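Local structure of iron aquisition yersiniabactin synthesis enzyme, YbtT (Escherichia coli, 6BA9) at residues I114-H119 against L191-S196; P121-E126 against V206-Q211; P185-A190 against L213-G218. The protein is a low-specificity type II thioesterase that maintains yersiniabactin production, probably by hydrolysing thioesters on the NRPS/PKS assembly line. The protein carries 1 engineered substitution. All coordinates share one frame; numbering follows the deposited sequence.

Interaction 1: residues I114-H119 against L191-S196; sequences IISGCH and LLLCGS
Ile115 sits between Leu191 and Leu193 of the neighbouring parallel strand and bonds to both: its N gives a proton to Leu191 O at 2.9 Å, and its O takes one from Leu193 N. A third bond, Gly117 N to Leu193 O, is as short, but the donor stands 31° out of the carbonyl plane, as the chain is already turning off. The CA hydrogens of Ile114, Leu192 and Ser116 fill in beside the same oxygens. Side chains pack on both faces of the pair. On one, CG2 of Ile114 lies alongside CD1 of Leu193, 3.9 Å away; on the other, Leu192 CD2 rests against Ile115 CB at 3.8 Å. With CG of Leu192 beside its own backbone N (chi1 -57°), that methyl is brought towards the isoleucine. These are inner strands of the alpha/beta-hydrolase sheet, and in that fold the loop after the strand equivalent to 190-195 usually carries the catalytic acid. Ser116 OG, 4.0 Å from Leu193 CB, is hydrogen-bonded to Tyr228 and His89. Past Gly117 the chains part: Cys118 turns off toward helix 91-105, touching Ala93 and Gln94, and His119 and Ser196 reach partly exposed positions far from the opposite strand.

Interaction 2: residues P121-E126 against V206-Q211; sequences PHLHSE and VDAWRQ
Ala208 O is approached by two groups: Gln211 N bonds to it at 3.1 Å within the 3-10 turn, and the imidazole of His122 brings CE1 to 3.4 Å, edge-on with the oxygen near the ring plane. CG of His122 lies between its own N and carbonyl carbon (chi1 63°), and this crowded position brings the ring to Ala208 and Gln211, whose CG meets it obliquely. ND1 is held by the indole NE1 of Trp212. Leu123 adds a methyl, CD1, that comes within 3.6 Å of Ala208 CB. Deeper in, Pro121 lies over one face of Trp209: CD is 3.4 Å from the centroid of the six-membered ring and only 10° off its normal, a CH-pi contact, while CG sits above CH2. The indole is fixed by other partners as well: NE1 bonds to Cys118 O, and Phe97 meets the ring edge-to-face. The contact thus fastens the loop after strand 112-116 to the helical turn after strand 190-195. An indole N-H can only donate, so ND1 of His122 must accept; a neutral ring with its proton on NE2 is the likely form, and its CE1-H would still be polar enough to suit the Ala208 carbonyl.

Interaction 3: residues P185-A190 against L213-G218; sequences PLRTPA and LSHVTG
Leu186 and Ala190 meet segment 213-218 through backbone bonds on either side of a loop. Ser214 N donates to Leu186 O at 2.9 Å, nearly straight. Further on, Ala190 N bonds to His215 O, rather bent at 140°, and Ala190 O receives Thr217 N at 3.0 Å, which sets the parallel pairing with Val216. Between these two zones the register slips by one residue, and a water bridges the two segments there, accepting from His215 N and lying 2.8 Å from both Leu186 O and Thr188 O. The imidazole of His215 also reaches the loop: ND1 donates to Arg187 O at 3.1 Å, the oxygen close to the ring plane but the nitrogen well off the C=O direction (121°). Inside, the two methyls of Leu213 divide the work, CD1 against Ala190 CB (3.9 Å) and CD2 against Leu186 CB. Nearer the surface, Ser214 OG touches CB and CG of Pro185. Second-shell Glu104, on helix 91-105 where Leu186 packs, positions the loop by bonding Arg187 N and Thr188 OG1. The chain then enters strand 190-195, which lies beside strand 112-116 and forms a beta-alpha-beta crossover, through helix 203-207, with strand 216-222 at one edge of the sheet.

Following the chain, 114-119 leaves strand 112-116 and runs almost at once into 121-126; a long excursion that includes helices 134-144 and 155-174 then leads back to 185-190 and, without a break, 191-196. Interaction 1 closes that excursion at the sheet. Interaction 2 opens inside it and closes after it, at 206-211, and interaction 3 opens later still and closes last, at 213-218. All three loops therefore cross, and none nests within another. They also touch: Ile115 CG2 of interaction 1 packs against NE1 of Trp209 in interaction 2, Leu192 N bonds to Thr217 O of interaction 3, and Arg210 packs on Val216. Together they join three successive strands to the helical crossover between the last two.

Interaction 1: residues I114-H119 against L191-S196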
# COMPACT_ATOMS: atom_id res chain seq x y z
N ILE A 114 -2.59 -3.06 -8.04
CA ILE A 114 -3.44 -1.91 -7.74
C ILE A 114 -2.61 -0.87 -6.98
O ILE A 114 -2.18 -1.13 -5.84
CB ILE A 114 -4.73 -2.30 -6.99
CG1 ILE A 114 -5.55 -3.34 -7.78
CG2 ILE A 114 -5.58 -1.06 -6.72
CD1 ILE A 114 -5.37 -4.75 -7.31
N ILE A 115 -2.36 0.27 -7.63
CA ILE A 115 -1.60 1.38 -7.09
C ILE A 115 -2.62 2.45 -6.71
O ILE A 115 -3.33 2.97 -7.58
CB ILE A 115 -0.63 1.90 -8.16
CG1 ILE A 115 0.40 0.84 -8.51
CG2 ILE A 115 0.01 3.24 -7.75
CD1 ILE A 115 1.32 0.49 -7.42
N SER A 116 -2.72 2.78 -5.43
CA SER A 116 -3.72 3.72 -4.93
C SER A 116 -3.06 4.88 -4.18
O SER A 116 -2.21 4.67 -3.31
CB SER A 116 -4.64 2.93 -4.01
OG SER A 116 -5.64 3.72 -3.40
N GLY A 117 -3.49 6.10 -4.50
CA GLY A 117 -3.16 7.25 -3.67
C GLY A 117 -1.68 7.45 -3.40
O GLY A 117 -1.30 7.72 -2.25
N CYS A 118 -0.86 7.38 -4.45
CA CYS A 118 0.59 7.48 -4.31
C CYS A 118 1.17 8.14 -5.54
O CYS A 118 0.79 7.80 -6.66
CB CYS A 118 1.18 6.08 -4.17
SG CYS A 118 2.93 6.03 -3.73
N HIS A 119 2.10 9.07 -5.32
CA HIS A 119 2.86 9.63 -6.43
C HIS A 119 3.78 8.57 -7.04
O HIS A 119 4.19 7.60 -6.40
CB HIS A 119 3.71 10.80 -5.94
CG HIS A 119 4.70 10.40 -4.90
ND1 HIS A 119 4.34 10.22 -3.58
CD2 HIS A 119 6.01 10.09 -4.98
CE1 HIS A 119 5.40 9.82 -2.90
NE2 HIS A 119 6.43 9.75 -3.72
N LEU A 191 -3.99 -1.21 -12.19
CA LEU A 191 -5.06 -0.25 -11.99
C LEU A 191 -4.55 0.86 -11.09
O LEU A 191 -3.94 0.58 -10.04
CB LEU A 191 -6.24 -0.93 -11.31
CG LEU A 191 -7.39 -0.05 -10.83
CD1 LEU A 191 -8.07 0.67 -12.02
CD2 LEU A 191 -8.40 -0.88 -10.06
N LEU A 192 -4.78 2.10 -11.49
CA LEU A 192 -4.42 3.28 -10.72
C LEU A 192 -5.69 3.87 -10.12
O LEU A 192 -6.68 4.08 -10.83
CB LEU A 192 -3.78 4.33 -11.63
CG LEU A 192 -2.54 3.92 -12.43
CD1 LEU A 192 -2.02 5.07 -13.27
CD2 LEU A 192 -1.44 3.41 -11.53
N LEU A 193 -5.66 4.10 -8.80
CA LEU A 193 -6.76 4.71 -8.08
C LEU A 193 -6.27 6.00 -7.43
O LEU A 193 -5.14 6.08 -6.93
CB LEU A 193 -7.29 3.76 -6.99
CG LEU A 193 -7.87 2.43 -7.46
CD1 LEU A 193 -8.31 1.63 -6.25
CD2 LEU A 193 -9.04 2.66 -8.40
N CYS A 194 -7.14 7.00 -7.41
CA CYS A 194 -6.89 8.22 -6.66
C CYS A 194 -8.21 8.70 -6.05
O CYS A 194 -9.29 8.22 -6.40
CB CYS A 194 -6.22 9.30 -7.52
SG CYS A 194 -7.31 10.01 -8.79
N GLY A 195 -8.08 9.63 -5.12
CA GLY A 195 -9.23 10.17 -4.40
C GLY A 195 -9.61 11.56 -4.88
O GLY A 195 -8.76 12.41 -5.08
N SER A 196 -10.92 11.78 -5.02
CA SER A 196 -11.40 13.07 -5.53
C SER A 196 -10.89 14.23 -4.70
O SER A 196 -10.62 15.32 -5.24
CB SER A 196 -12.94 13.09 -5.54
OG SER A 196 -13.50 12.88 -4.26

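Interaction 2: residues P121-E126 against V206-Q211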
# COMPACT_ATOMS: atom_id res chain seq x y z
N PRO A 121 7.18 6.78 -8.83
CA PRO A 121 8.53 6.66 -8.24
C PRO A 121 9.57 7.66 -8.74
O PRO A 121 10.60 7.79 -8.08
CB PRO A 121 8.94 5.22 -8.54
CG PRO A 121 7.64 4.49 -8.73
CD PRO A 121 6.74 5.49 -9.40
N HIS A 122 9.34 8.37 -9.85
CA HIS A 122 10.26 9.43 -10.25
C HIS A 122 9.87 10.78 -9.68
O HIS A 122 10.52 11.79 -10.00
CB HIS A 122 10.36 9.50 -11.78
CG HIS A 122 9.08 9.86 -12.45
ND1 HIS A 122 8.03 8.96 -12.57
CD2 HIS A 122 8.67 11.00 -13.06
CE1 HIS A 122 7.04 9.54 -13.22
NE2 HIS A 122 7.39 10.78 -13.51
N LEU A 123 8.83 10.84 -8.85
CA LEU A 123 8.37 12.06 -8.23
C LEU A 123 8.58 12.00 -6.72
O LEU A 123 8.99 10.98 -6.16
CB LEU A 123 6.89 12.28 -8.55
CG LEU A 123 6.49 12.31 -10.03
CD1 LEU A 123 5.01 12.46 -10.19
CD2 LEU A 123 7.22 13.44 -10.76
N HIS A 124 8.33 13.13 -6.06
CA HIS A 124 8.27 13.21 -4.61
C HIS A 124 6.88 13.64 -4.18
O HIS A 124 6.18 14.36 -4.90
CB HIS A 124 9.28 14.24 -4.08
CG HIS A 124 10.70 13.99 -4.49
ND1 HIS A 124 11.56 13.21 -3.76
CD2 HIS A 124 11.41 14.45 -5.54
CE1 HIS A 124 12.74 13.17 -4.36
NE2 HIS A 124 12.68 13.93 -5.44
N SER A 125 6.49 13.20 -2.98
CA SER A 125 5.25 13.68 -2.38
C SER A 125 5.30 15.19 -2.18
O SER A 125 6.35 15.76 -1.87
CB SER A 125 5.05 13.00 -1.02
OG SER A 125 3.89 13.48 -0.40
N GLU A 126 4.16 15.85 -2.35
CA GLU A 126 4.15 17.28 -2.09
C GLU A 126 4.34 17.59 -0.61
O GLU A 126 4.97 18.59 -0.27
CB GLU A 126 2.92 17.94 -2.72
CG GLU A 126 3.06 18.01 -4.25
CD GLU A 126 1.87 18.63 -4.96
OE1 GLU A 126 1.01 17.88 -5.48
OE2 GLU A 126 1.81 19.88 -5.00
N VAL A 206 -0.62 10.67 -9.39
CA VAL A 206 -0.92 9.26 -9.60
C VAL A 206 -0.81 8.89 -11.08
O VAL A 206 -0.27 7.83 -11.43
CB VAL A 206 -2.30 8.91 -9.01
CG1 VAL A 206 -2.63 7.46 -9.25
CG2 VAL A 206 -2.35 9.23 -7.52
N ASP A 207 -1.29 9.77 -11.97
CA ASP A 207 -1.25 9.50 -13.40
C ASP A 207 0.16 9.25 -13.90
O ASP A 207 0.36 8.51 -14.87
CB ASP A 207 -1.86 10.70 -14.14
CG ASP A 207 -1.99 10.46 -15.62
OD1 ASP A 207 -2.70 9.53 -16.02
OD2 ASP A 207 -1.35 11.23 -16.38
N ALA A 208 1.16 9.88 -13.27
CA ALA A 208 2.56 9.71 -13.65
C ALA A 208 3.05 8.27 -13.51
O ALA A 208 4.12 7.93 -14.05
CB ALA A 208 3.40 10.66 -12.82
N TRP A 209 2.30 7.42 -12.83
CA TRP A 209 2.67 6.01 -12.79
C TRP A 209 2.65 5.36 -14.17
O TRP A 209 3.24 4.29 -14.35
CB TRP A 209 1.75 5.24 -11.86
CG TRP A 209 2.13 5.28 -10.38
CD1 TRP A 209 1.63 6.11 -9.44
CD2 TRP A 209 3.04 4.41 -9.71
NE1 TRP A 209 2.18 5.83 -8.21
CE2 TRP A 209 3.05 4.78 -8.35
CE3 TRP A 209 3.85 3.36 -10.13
CZ2 TRP A 209 3.85 4.14 -7.41
CZ3 TRP A 209 4.64 2.72 -9.19
CH2 TRP A 209 4.63 3.11 -7.85
N ARG A 210 1.96 5.96 -15.14
CA ARG A 210 1.93 5.37 -16.46
C ARG A 210 3.31 5.31 -17.09
O ARG A 210 3.50 4.55 -18.04
CB ARG A 210 0.93 6.12 -17.36
CG ARG A 210 -0.53 5.96 -16.91
CD ARG A 210 -1.54 6.61 -17.87
NE ARG A 210 -1.32 8.04 -17.95
CZ ARG A 210 -0.67 8.67 -18.92
NH1 ARG A 210 -0.18 7.99 -19.94
NH2 ARG A 210 -0.51 9.99 -18.84
N GLN A 211 4.29 6.05 -16.57
CA GLN A 211 5.66 5.95 -17.06
C GLN A 211 6.28 4.60 -16.74
O GLN A 211 7.25 4.20 -17.39
CB GLN A 211 6.53 7.04 -16.43
CG GLN A 211 6.12 8.49 -16.74
CD GLN A 211 6.52 8.90 -18.12
OE1 GLN A 211 7.43 8.33 -18.71
NE2 GLN A 211 5.83 9.90 -18.65

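Interaction 3: residues P185-A190 against L213-G218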
# COMPACT_ATOMS: atom_id res chain seq x y z
N PRO A 185 9.62 -1.32 -17.71
CA PRO A 185 8.27 -1.18 -17.18
C PRO A 185 7.72 -2.54 -16.79
O PRO A 185 8.14 -3.58 -17.30
CB PRO A 185 7.49 -0.59 -18.36
CG PRO A 185 8.22 -1.09 -19.56
CD PRO A 185 9.67 -1.13 -19.18
N LEU A 186 6.79 -2.51 -15.86
CA LEU A 186 6.15 -3.74 -15.43
C LEU A 186 5.04 -4.10 -16.40
O LEU A 186 4.33 -3.22 -16.90
CB LEU A 186 5.55 -3.55 -14.03
CG LEU A 186 6.55 -3.40 -12.89
CD1 LEU A 186 5.82 -3.61 -11.56
CD2 LEU A 186 7.69 -4.40 -13.01
N ARG A 187 4.91 -5.39 -16.68
CA ARG A 187 3.90 -5.89 -17.59
C ARG A 187 2.67 -6.43 -16.89
O ARG A 187 1.65 -6.67 -17.56
CB ARG A 187 4.49 -6.95 -18.51
CG ARG A 187 5.39 -6.34 -19.58
CD ARG A 187 6.84 -6.34 -19.17
NE ARG A 187 7.68 -5.58 -20.10
CZ ARG A 187 9.00 -5.72 -20.21
NH1 ARG A 187 9.63 -6.62 -19.47
NH2 ARG A 187 9.68 -4.98 -21.07
N THR A 188 2.71 -6.61 -15.58
CA THR A 188 1.51 -7.05 -14.87
C THR A 188 0.39 -6.03 -15.09
O THR A 188 0.62 -4.82 -14.92
CB THR A 188 1.83 -7.14 -13.37
OG1 THR A 188 2.79 -8.19 -13.13
CG2 THR A 188 0.58 -7.43 -12.54
N PRO A 189 -0.83 -6.46 -15.41
CA PRO A 189 -1.92 -5.50 -15.58
C PRO A 189 -2.16 -4.72 -14.29
O PRO A 189 -2.18 -5.30 -13.20
CB PRO A 189 -3.12 -6.40 -15.91
CG PRO A 189 -2.50 -7.59 -16.54
CD PRO A 189 -1.24 -7.83 -15.75
N ALA A 190 -2.34 -3.42 -14.45
CA ALA A 190 -2.31 -2.48 -13.35
C ALA A 190 -3.52 -1.55 -13.39
O ALA A 190 -3.98 -1.13 -14.46
CB ALA A 190 -1.04 -1.65 -13.36
N LEU A 213 4.46 1.47 -16.21
CA LEU A 213 3.50 0.38 -16.31
C LEU A 213 3.05 0.23 -17.75
O LEU A 213 2.47 1.16 -18.32
CB LEU A 213 2.31 0.66 -15.40
CG LEU A 213 2.62 0.86 -13.91
CD1 LEU A 213 1.37 1.37 -13.17
CD2 LEU A 213 3.12 -0.44 -13.30
N SER A 214 3.33 -0.93 -18.36
CA SER A 214 2.98 -1.15 -19.77
C SER A 214 1.50 -1.40 -20.02
O SER A 214 1.02 -1.15 -21.14
CB SER A 214 3.79 -2.32 -20.31
OG SER A 214 5.15 -1.99 -20.25
N HIS A 215 0.76 -1.90 -19.04
CA HIS A 215 -0.63 -2.33 -19.22
C HIS A 215 -1.40 -1.76 -18.04
O HIS A 215 -1.47 -2.38 -16.97
CB HIS A 215 -0.73 -3.85 -19.30
CG HIS A 215 0.04 -4.42 -20.44
ND1 HIS A 215 1.13 -5.25 -20.26
CD2 HIS A 215 -0.08 -4.24 -21.78
CE1 HIS A 215 1.64 -5.56 -21.45
NE2 HIS A 215 0.92 -4.96 -22.38
N VAL A 216 -1.96 -0.57 -18.22
CA VAL A 216 -2.46 0.20 -17.08
C VAL A 216 -3.76 0.89 -17.44
O VAL A 216 -3.94 1.37 -18.56
CB VAL A 216 -1.38 1.19 -16.60
CG1 VAL A 216 -1.01 2.16 -17.69
CG2 VAL A 216 -1.84 1.92 -15.34
N THR A 217 -4.67 0.91 -16.48
CA THR A 217 -5.95 1.59 -16.58
C THR A 217 -6.02 2.60 -15.45
O THR A 217 -5.65 2.29 -14.31
CB THR A 217 -7.10 0.60 -16.39
OG1 THR A 217 -7.04 -0.42 -17.40
CG2 THR A 217 -8.45 1.33 -16.48
N GLY A 218 -6.54 3.79 -15.74
CA GLY A 218 -6.74 4.82 -14.75
C GLY A 218 -5.87 6.05 -14.98
O GLY A 218 -5.21 6.17 -16.01
O HOH W 1 1.58 -2.68 -16.41
O HOH W 2 -5.37 -2.75 -16.43